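Local coordinates for protein transcriptional regulator URE2 (PDB 1G6W) that represses nitrogen catabolism genes in yeast by holding phosphorylated GATA activators in the cytoplasm, and reduces peroxides with glutathione through its GST-like globular region, at residues Val4-Ile9 / His58-Phe63; Tyr21-His26 / Tyr46-Leu51. All blocks are in the same frame, centred on the assembly; numbering follows the deposited sequence.

Both interactions belong to the thioredoxin-like, N-terminal part of the GST-type globular region, and their centres lie 14 Å apart. Along the chain, both strands of interaction 2 fall between the two segments of interaction 1. They also meet directly through L51 of interaction 2, whose CD1 is 3.3 Å from F63 CZ and whose CD2 is 3.3 Å from I9 CD1. The F63 ring also approaches F24 edge-to-face. The glutathione site adjoins both: H58, which binds glutathione, lies in the 58-63 segment of interaction 1 but does not touch 4-9, while the side chain of V72, another residue of that site, is about 5 Å from that of F63 and about 4 Å from that of H26.

Interaction 1: residues Val4-Ile9 / His58-Phe63; sequences VEYSRI and HRAPEF
The ring of Y6 lies against A60 and P61, presenting one face to A60 CA, which sits 3.9 Å from the ring centroid and 27° off the ring normal in a CH-pi contact. A60 CA is displaced toward the rim of the ring, on the side where A60 CB also touches Y6 CD2 at 3.4 Å. P61 crosses the tyrosine at about a right angle and brings its CD to 3.5 Å from Y6 CE2. A chi1 of 42° sets Y6 CG between the backbone N and the carbonyl carbon, turning the ring toward the 58-63 segment. V4 CG1 lies at the edge of the same ring, in its plane, while V4 CG2 meets the terminal NH1 of R59 at 3.4 Å, the valine and arginine side chains crossing at about a right angle.

Y6 and A60 are both N-cap residues, so the contact joins the starts of two short helices, 7-12 and 61-64, on one flank of the thioredoxin-like GST N-terminal domain. No hydrogen bond crosses between the two segments, whose adhesion is largely apolar. Deeper in, I9 CG2 reaches A60 CB at 3.7 Å and F63 CB at 4.0 Å, giving the buried alanine a second neighbour beside the tyrosine.

Polar links border this packing. E5 OE1 accepts the backbone N-H of S7, the first helical residue, at 3.0 Å on the anti side of the carboxylate, 31° out of its plane. T10 OG1 is hydrogen-bonded to E62 OE2, and R8 forms a salt bridge with E57. H58, which binds glutathione, stacks its ring with F53 shortly before A60 in the chain.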
ATOM      1  N   VAL B   4       0.462 -24.109 -21.010  1.00 63.05           N
ATOM      2  CA  VAL B   4       1.190 -22.850 -21.139  1.00 63.16           C
ATOM      3  C   VAL B   4       1.202 -22.353 -22.588  1.00 62.90           C
ATOM      4  O   VAL B   4       1.709 -23.026 -23.484  1.00 61.74           O
ATOM      5  CB  VAL B   4       2.653 -22.997 -20.637  1.00 62.97           C
ATOM      6  CG1 VAL B   4       3.413 -21.688 -20.840  1.00 62.36           C
ATOM      7  CG2 VAL B   4       2.662 -23.385 -19.163  1.00 61.80           C
ATOM      8  N   GLU B   5       0.645 -21.161 -22.800  1.00 63.44           N
ATOM      9  CA  GLU B   5       0.566 -20.550 -24.127  1.00 62.19           C
ATOM     10  C   GLU B   5       0.275 -19.053 -24.013  1.00 61.22           C
ATOM     11  O   GLU B   5      -0.861 -18.653 -23.753  1.00 61.57           O
ATOM     12  CB  GLU B   5      -0.536 -21.239 -24.938  1.00 62.63           C
ATOM     13  CG  GLU B   5      -0.922 -20.551 -26.235  1.00 62.17           C
ATOM     14  CD  GLU B   5       0.213 -20.491 -27.229  1.00 62.31           C
ATOM     15  OE1 GLU B   5       1.111 -19.636 -27.067  1.00 60.84           O
ATOM     16  OE2 GLU B   5       0.206 -21.308 -28.171  1.00 63.38           O
ATOM     17  N   TYR B   6       1.304 -18.233 -24.215  1.00 60.31           N
ATOM     18  CA  TYR B   6       1.177 -16.774 -24.131  1.00 58.44           C
ATOM     19  C   TYR B   6       1.566 -16.067 -25.427  1.00 57.50           C
ATOM     20  O   TYR B   6       2.117 -14.965 -25.405  1.00 57.14           O
ATOM     21  CB  TYR B   6       2.045 -16.235 -22.988  1.00 58.07           C
ATOM     22  CG  TYR B   6       3.412 -16.885 -22.910  1.00 56.94           C
ATOM     23  CD1 TYR B   6       3.576 -18.126 -22.297  1.00 56.13           C
ATOM     24  CD2 TYR B   6       4.532 -16.272 -23.470  1.00 55.42           C
ATOM     25  CE1 TYR B   6       4.818 -18.742 -22.244  1.00 56.74           C
ATOM     26  CE2 TYR B   6       5.781 -16.881 -23.422  1.00 55.17           C
ATOM     27  CZ  TYR B   6       5.916 -18.116 -22.807  1.00 55.25           C
ATOM     28  OH  TYR B   6       7.143 -18.730 -22.751  1.00 54.95           O
ATOM     29  N   SER B   7       1.275 -16.704 -26.553  1.00 57.08           N
ATOM     30  CA  SER B   7       1.582 -16.139 -27.864  1.00 56.45           C
ATOM     31  C   SER B   7       0.910 -14.771 -28.033  1.00 55.18           C
ATOM     32  O   SER B   7       1.493 -13.847 -28.601  1.00 55.52           O
ATOM     33  CB  SER B   7       1.107 -17.104 -28.956  1.00 57.16           C
ATOM     34  OG  SER B   7       1.398 -16.617 -30.252  1.00 57.86           O
ATOM     35  N   ARG B   8      -0.313 -14.648 -27.527  1.00 54.15           N
ATOM     36  CA  ARG B   8      -1.071 -13.400 -27.613  1.00 52.53           C
ATOM     37  C   ARG B   8      -0.404 -12.263 -26.832  1.00 50.34           C
ATOM     38  O   ARG B   8      -0.309 -11.139 -27.314  1.00 49.85           O
ATOM     39  CB  ARG B   8      -2.493 -13.619 -27.080  1.00 53.51           C
ATOM     40  CG  ARG B   8      -3.354 -12.366 -27.088  1.00 54.54           C
ATOM     41  CD  ARG B   8      -4.724 -12.591 -26.454  1.00 54.64           C
ATOM     42  NE  ARG B   8      -4.645 -12.986 -25.047  1.00 53.98           N
ATOM     43  CZ  ARG B   8      -5.608 -12.760 -24.158  1.00 53.66           C
ATOM     44  NH1 ARG B   8      -6.719 -12.137 -24.523  1.00 52.80           N
ATOM     45  NH2 ARG B   8      -5.470 -13.166 -22.904  1.00 53.48           N
ATOM     46  N   ILE B   9       0.051 -12.563 -25.621  1.00 48.69           N
ATOM     47  CA  ILE B   9       0.696 -11.569 -24.773  1.00 47.01           C
ATOM     48  C   ILE B   9       2.018 -11.105 -25.375  1.00 48.42           C
ATOM     49  O   ILE B   9       2.348  -9.915 -25.340  1.00 46.91           O
ATOM     50  CB  ILE B   9       0.945 -12.144 -23.358  1.00 45.66           C
ATOM     51  CG1 ILE B   9      -0.384 -12.610 -22.752  1.00 42.23           C
ATOM     52  CG2 ILE B   9       1.611 -11.099 -22.469  1.00 44.45           C
ATOM     53  CD1 ILE B   9      -1.473 -11.559 -22.787  1.00 39.84           C
ATOM     54  N   HIS B  58       0.689 -14.981 -17.589  1.00 37.19           N
ATOM     55  CA  HIS B  58       1.366 -14.128 -16.625  1.00 38.98           C
ATOM     56  C   HIS B  58       2.842 -14.522 -16.542  1.00 39.95           C
ATOM     57  O   HIS B  58       3.630 -13.874 -15.852  1.00 40.30           O
ATOM     58  CB  HIS B  58       0.713 -14.292 -15.261  1.00 38.85           C
ATOM     59  CG  HIS B  58       0.569 -15.720 -14.845  1.00 39.20           C
ATOM     60  ND1 HIS B  58       1.178 -16.233 -13.721  1.00 40.26           N
ATOM     61  CD2 HIS B  58      -0.089 -16.751 -15.424  1.00 38.03           C
ATOM     62  CE1 HIS B  58       0.904 -17.523 -13.626  1.00 40.55           C
ATOM     63  NE2 HIS B  58       0.137 -17.862 -14.647  1.00 40.21           N
ATOM     64  N   ARG B  59       3.202 -15.588 -17.249  1.00 40.72           N
ATOM     65  CA  ARG B  59       4.573 -16.081 -17.264  1.00 42.25           C
ATOM     66  C   ARG B  59       5.301 -15.599 -18.510  1.00 40.58           C
ATOM     67  O   ARG B  59       6.481 -15.880 -18.697  1.00 40.92           O
ATOM     68  CB  ARG B  59       4.585 -17.613 -17.224  1.00 46.77           C
ATOM     69  CG  ARG B  59       3.888 -18.225 -16.005  1.00 52.65           C
ATOM     70  CD  ARG B  59       3.806 -19.753 -16.102  1.00 58.28           C
ATOM     71  NE  ARG B  59       5.119 -20.396 -16.037  1.00 63.17           N
ATOM     72  CZ  ARG B  59       5.321 -21.707 -16.160  1.00 65.44           C
ATOM     73  NH1 ARG B  59       4.291 -22.523 -16.361  1.00 65.92           N
ATOM     74  NH2 ARG B  59       6.552 -22.203 -16.076  1.00 65.13           N
ATOM     75  N   ALA B  60       4.591 -14.872 -19.364  1.00 38.90           N
ATOM     76  CA  ALA B  60       5.188 -14.350 -20.589  1.00 38.13           C
ATOM     77  C   ALA B  60       6.343 -13.398 -20.262  1.00 37.51           C
ATOM     78  O   ALA B  60       6.140 -12.349 -19.653  1.00 37.30           O
ATOM     79  CB  ALA B  60       4.132 -13.630 -21.413  1.00 35.42           C
ATOM     80  N   PRO B  61       7.572 -13.755 -20.669  1.00 37.60           N
ATOM     81  CA  PRO B  61       8.760 -12.930 -20.416  1.00 36.95           C
ATOM     82  C   PRO B  61       8.517 -11.432 -20.600  1.00 35.91           C
ATOM     83  O   PRO B  61       8.864 -10.631 -19.735  1.00 35.54           O
ATOM     84  CB  PRO B  61       9.776 -13.482 -21.410  1.00 35.48           C
ATOM     85  CG  PRO B  61       9.424 -14.927 -21.448  1.00 36.38           C
ATOM     86  CD  PRO B  61       7.913 -14.907 -21.524  1.00 37.57           C
ATOM     87  N   GLU B  62       7.915 -11.063 -21.724  1.00 36.23           N
ATOM     88  CA  GLU B  62       7.632  -9.662 -22.010  1.00 36.81           C
ATOM     89  C   GLU B  62       6.738  -9.064 -20.939  1.00 35.73           C
ATOM     90  O   GLU B  62       6.868  -7.888 -20.604  1.00 37.44           O
ATOM     91  CB  GLU B  62       6.964  -9.513 -23.381  1.00 40.16           C
ATOM     92  CG  GLU B  62       7.803 -10.017 -24.553  1.00 44.13           C
ATOM     93  CD  GLU B  62       7.877 -11.538 -24.630  1.00 48.03           C
ATOM     94  OE1 GLU B  62       8.699 -12.048 -25.433  1.00 50.03           O
ATOM     95  OE2 GLU B  62       7.115 -12.222 -23.900  1.00 48.28           O
ATOM     96  N   PHE B  63       5.830  -9.872 -20.404  1.00 33.57           N
ATOM     97  CA  PHE B  63       4.926  -9.409 -19.361  1.00 32.75           C
ATOM     98  C   PHE B  63       5.672  -9.226 -18.041  1.00 34.34           C
ATOM     99  O   PHE B  63       5.496  -8.219 -17.349  1.00 33.90           O
ATOM    100  CB  PHE B  63       3.784 -10.402 -19.149  1.00 30.80           C
ATOM    101  CG  PHE B  63       2.790  -9.959 -18.110  1.00 30.10           C
ATOM    102  CD1 PHE B  63       1.882  -8.944 -18.385  1.00 29.69           C
ATOM    103  CD2 PHE B  63       2.786 -10.529 -16.847  1.00 29.86           C
ATOM    104  CE1 PHE B  63       0.988  -8.503 -17.414  1.00 29.14           C
ATOM    105  CE2 PHE B  63       1.897 -10.093 -15.872  1.00 29.14           C
ATOM    106  CZ  PHE B  63       0.997  -9.077 -16.159  1.00 29.15           C
TER

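Interaction 2: residues Tyr21-His26 / Tyr46-Leu51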
ATOM      1  N   TYR B  21      -4.063   3.655 -22.843  1.00 30.66           N
ATOM      2  CA  TYR B  21      -3.777   2.767 -21.721  1.00 30.46           C
ATOM      3  C   TYR B  21      -4.236   1.323 -21.929  1.00 30.48           C
ATOM      4  O   TYR B  21      -5.313   1.078 -22.471  1.00 32.94           O
ATOM      5  CB  TYR B  21      -4.429   3.308 -20.437  1.00 29.60           C
ATOM      6  CG  TYR B  21      -4.053   4.730 -20.086  1.00 29.59           C
ATOM      7  CD1 TYR B  21      -4.722   5.813 -20.657  1.00 31.33           C
ATOM      8  CD2 TYR B  21      -3.004   4.996 -19.209  1.00 31.29           C
ATOM      9  CE1 TYR B  21      -4.353   7.128 -20.362  1.00 32.19           C
ATOM     10  CE2 TYR B  21      -2.623   6.305 -18.906  1.00 31.81           C
ATOM     11  CZ  TYR B  21      -3.300   7.365 -19.485  1.00 33.39           C
ATOM     12  OH  TYR B  21      -2.930   8.661 -19.181  1.00 33.79           O
ATOM     13  N   THR B  22      -3.408   0.371 -21.505  1.00 29.80           N
ATOM     14  CA  THR B  22      -3.757  -1.050 -21.582  1.00 28.08           C
ATOM     15  C   THR B  22      -3.734  -1.593 -20.168  1.00 27.38           C
ATOM     16  O   THR B  22      -2.733  -1.488 -19.466  1.00 28.45           O
ATOM     17  CB  THR B  22      -2.762  -1.897 -22.399  1.00 26.99           C
ATOM     18  OG1 THR B  22      -2.766  -1.477 -23.765  1.00 28.27           O
ATOM     19  CG2 THR B  22      -3.164  -3.369 -22.334  1.00 23.91           C
ATOM     20  N   LEU B  23      -4.839  -2.185 -19.751  1.00 28.53           N
ATOM     21  CA  LEU B  23      -4.930  -2.731 -18.414  1.00 27.13           C
ATOM     22  C   LEU B  23      -4.972  -4.248 -18.422  1.00 28.41           C
ATOM     23  O   LEU B  23      -5.878  -4.837 -19.012  1.00 29.95           O
ATOM     24  CB  LEU B  23      -6.187  -2.208 -17.721  1.00 25.15           C
ATOM     25  CG  LEU B  23      -6.504  -2.834 -16.362  1.00 24.83           C
ATOM     26  CD1 LEU B  23      -5.514  -2.312 -15.340  1.00 23.64           C
ATOM     27  CD2 LEU B  23      -7.932  -2.503 -15.946  1.00 23.68           C
ATOM     28  N   PHE B  24      -3.990  -4.879 -17.781  1.00 27.49           N
ATOM     29  CA  PHE B  24      -3.976  -6.331 -17.669  1.00 26.55           C
ATOM     30  C   PHE B  24      -4.710  -6.613 -16.373  1.00 26.94           C
ATOM     31  O   PHE B  24      -4.348  -6.082 -15.329  1.00 28.15           O
ATOM     32  CB  PHE B  24      -2.550  -6.880 -17.591  1.00 24.56           C
ATOM     33  CG  PHE B  24      -1.764  -6.705 -18.858  1.00 23.17           C
ATOM     34  CD1 PHE B  24      -1.011  -5.551 -19.076  1.00 21.52           C
ATOM     35  CD2 PHE B  24      -1.792  -7.680 -19.845  1.00 20.44           C
ATOM     36  CE1 PHE B  24      -0.298  -5.375 -20.264  1.00 20.97           C
ATOM     37  CE2 PHE B  24      -1.083  -7.511 -21.034  1.00 22.71           C
ATOM     38  CZ  PHE B  24      -0.334  -6.353 -21.244  1.00 20.01           C
ATOM     39  N   SER B  25      -5.749  -7.437 -16.440  1.00 28.62           N
ATOM     40  CA  SER B  25      -6.543  -7.741 -15.255  1.00 31.13           C
ATOM     41  C   SER B  25      -7.017  -9.194 -15.246  1.00 33.84           C
ATOM     42  O   SER B  25      -6.398 -10.077 -15.842  1.00 33.78           O
ATOM     43  CB  SER B  25      -7.750  -6.784 -15.204  1.00 30.39           C
ATOM     44  OG  SER B  25      -8.522  -6.931 -14.023  1.00 29.27           O
ATOM     45  N   HIS B  26      -8.122  -9.431 -14.553  1.00 36.38           N
ATOM     46  CA  HIS B  26      -8.708 -10.757 -14.452  1.00 39.20           C
ATOM     47  C   HIS B  26     -10.065 -10.568 -13.791  1.00 40.68           C
ATOM     48  O   HIS B  26     -10.181  -9.884 -12.767  1.00 41.66           O
ATOM     49  CB  HIS B  26      -7.819 -11.677 -13.610  1.00 40.40           C
ATOM     50  CG  HIS B  26      -8.241 -13.115 -13.634  1.00 41.04           C
ATOM     51  ND1 HIS B  26      -9.407 -13.562 -13.048  1.00 41.72           N
ATOM     52  CD2 HIS B  26      -7.650 -14.208 -14.174  1.00 40.03           C
ATOM     53  CE1 HIS B  26      -9.513 -14.867 -13.224  1.00 39.57           C
ATOM     54  NE2 HIS B  26      -8.461 -15.283 -13.904  1.00 39.26           N
ATOM     55  N   TYR B  46      -9.154   3.115 -22.180  1.00 31.49           N
ATOM     56  CA  TYR B  46      -8.253   1.981 -22.051  1.00 30.55           C
ATOM     57  C   TYR B  46      -8.840   0.691 -22.591  1.00 31.00           C
ATOM     58  O   TYR B  46     -10.053   0.553 -22.702  1.00 30.68           O
ATOM     59  CB  TYR B  46      -7.944   1.776 -20.572  1.00 29.39           C
ATOM     60  CG  TYR B  46      -9.186   1.453 -19.760  1.00 25.74           C
ATOM     61  CD1 TYR B  46      -9.501   0.135 -19.415  1.00 24.69           C
ATOM     62  CD2 TYR B  46     -10.054   2.466 -19.349  1.00 25.21           C
ATOM     63  CE1 TYR B  46     -10.649  -0.164 -18.671  1.00 23.61           C
ATOM     64  CE2 TYR B  46     -11.205   2.181 -18.611  1.00 22.81           C
ATOM     65  CZ  TYR B  46     -11.496   0.867 -18.271  1.00 24.05           C
ATOM     66  OH  TYR B  46     -12.611   0.599 -17.506  1.00 21.50           O
ATOM     67  N   ASN B  47      -7.966  -0.253 -22.914  1.00 32.36           N
ATOM     68  CA  ASN B  47      -8.394  -1.565 -23.379  1.00 35.51           C
ATOM     69  C   ASN B  47      -7.927  -2.515 -22.286  1.00 36.18           C
ATOM     70  O   ASN B  47      -6.885  -2.287 -21.666  1.00 37.82           O
ATOM     71  CB  ASN B  47      -7.731  -1.933 -24.707  1.00 38.85           C
ATOM     72  CG  ASN B  47      -8.126  -3.324 -25.184  1.00 42.66           C
ATOM     73  OD1 ASN B  47      -9.298  -3.590 -25.478  1.00 44.49           O
ATOM     74  ND2 ASN B  47      -7.144  -4.224 -25.257  1.00 44.43           N
ATOM     75  N   THR B  48      -8.688  -3.575 -22.043  1.00 35.55           N
ATOM     76  CA  THR B  48      -8.329  -4.526 -20.998  1.00 33.60           C
ATOM     77  C   THR B  48      -7.955  -5.903 -21.520  1.00 33.84           C
ATOM     78  O   THR B  48      -8.618  -6.455 -22.393  1.00 35.40           O
ATOM     79  CB  THR B  48      -9.490  -4.704 -19.998  1.00 33.38           C
ATOM     80  OG1 THR B  48      -9.830  -3.434 -19.426  1.00 34.23           O
ATOM     81  CG2 THR B  48      -9.101  -5.671 -18.890  1.00 31.77           C
ATOM     82  N   ILE B  49      -6.880  -6.456 -20.977  1.00 33.95           N
ATOM     83  CA  ILE B  49      -6.447  -7.793 -21.348  1.00 32.92           C
ATOM     84  C   ILE B  49      -6.653  -8.647 -20.108  1.00 32.57           C
ATOM     85  O   ILE B  49      -6.063  -8.368 -19.066  1.00 32.00           O
ATOM     86  CB  ILE B  49      -4.940  -7.863 -21.697  1.00 32.23           C
ATOM     87  CG1 ILE B  49      -4.631  -7.061 -22.965  1.00 31.64           C
ATOM     88  CG2 ILE B  49      -4.524  -9.320 -21.863  1.00 30.60           C
ATOM     89  CD1 ILE B  49      -5.107  -7.702 -24.239  1.00 33.27           C
ATOM     90  N   PHE B  50      -7.495  -9.668 -20.204  1.00 32.57           N
ATOM     91  CA  PHE B  50      -7.702 -10.554 -19.068  1.00 33.13           C
ATOM     92  C   PHE B  50      -6.739 -11.723 -19.187  1.00 32.97           C
ATOM     93  O   PHE B  50      -7.004 -12.678 -19.905  1.00 34.45           O
ATOM     94  CB  PHE B  50      -9.140 -11.076 -19.025  1.00 32.43           C
ATOM     95  CG  PHE B  50     -10.155 -10.008 -18.789  1.00 33.18           C
ATOM     96  CD1 PHE B  50     -10.861  -9.455 -19.850  1.00 32.81           C
ATOM     97  CD2 PHE B  50     -10.390  -9.530 -17.503  1.00 32.98           C
ATOM     98  CE1 PHE B  50     -11.789  -8.436 -19.635  1.00 32.74           C
ATOM     99  CE2 PHE B  50     -11.314  -8.513 -17.277  1.00 31.31           C
ATOM    100  CZ  PHE B  50     -12.015  -7.966 -18.344  1.00 33.27           C
ATOM    101  N   LEU B  51      -5.616 -11.644 -18.482  1.00 34.37           N
ATOM    102  CA  LEU B  51      -4.623 -12.708 -18.532  1.00 36.53           C
ATOM    103  C   LEU B  51      -5.200 -14.053 -18.128  1.00 37.70           C
ATOM    104  O   LEU B  51      -5.817 -14.190 -17.070  1.00 38.34           O
ATOM    105  CB  LEU B  51      -3.429 -12.384 -17.633  1.00 36.91           C
ATOM    106  CG  LEU B  51      -2.437 -11.343 -18.153  1.00 38.64           C
ATOM    107  CD1 LEU B  51      -1.317 -11.173 -17.152  1.00 39.75           C
ATOM    108  CD2 LEU B  51      -1.868 -11.787 -19.486  1.00 39.66           C
TER
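L23 O receives the backbone N-H of I49 at 2.7 Å and also faces T48 CA at 3.2 Å in a CA-H...O contact. The T48 methyl CG2 packs against L23 O as a van der Waals neighbour, 3.3 Å away. The ladder continues in both directions. L23 N donates to N47 O, nearly along the C=O axis with an N-H...O angle of 172°, and S25 N binds I49 O at 2.8 Å. Beyond it, the bond from L51 N to S25 O is weak.

On one face, F24 and I49 lie side by side and point the same way, with F24 CD2 3.7 Å from I49 CB. L51, just past the strand end, brings its CG to 4.1 Å from F24 CD2. F12, from helix 7-12, meets F24 edge-to-face.

The other face carries L23, S25, T48 and F50. T48 CG2 stands 3.7 Å above the F50 ring, offset toward its rim, while H26 CA comes in at the edge of that ring, in its plane. R27 forms a cation-pi contact with F50. L23 and Y46 pack on helix 30-41, which connects these parallel neighbours, and T22 and F24 make backbone hydrogen bonds to I76 and A74 of the antiparallel strand 74-77. This is the beta-alpha-beta unit that opens the thioredoxin-like fold of GST N-terminal domains.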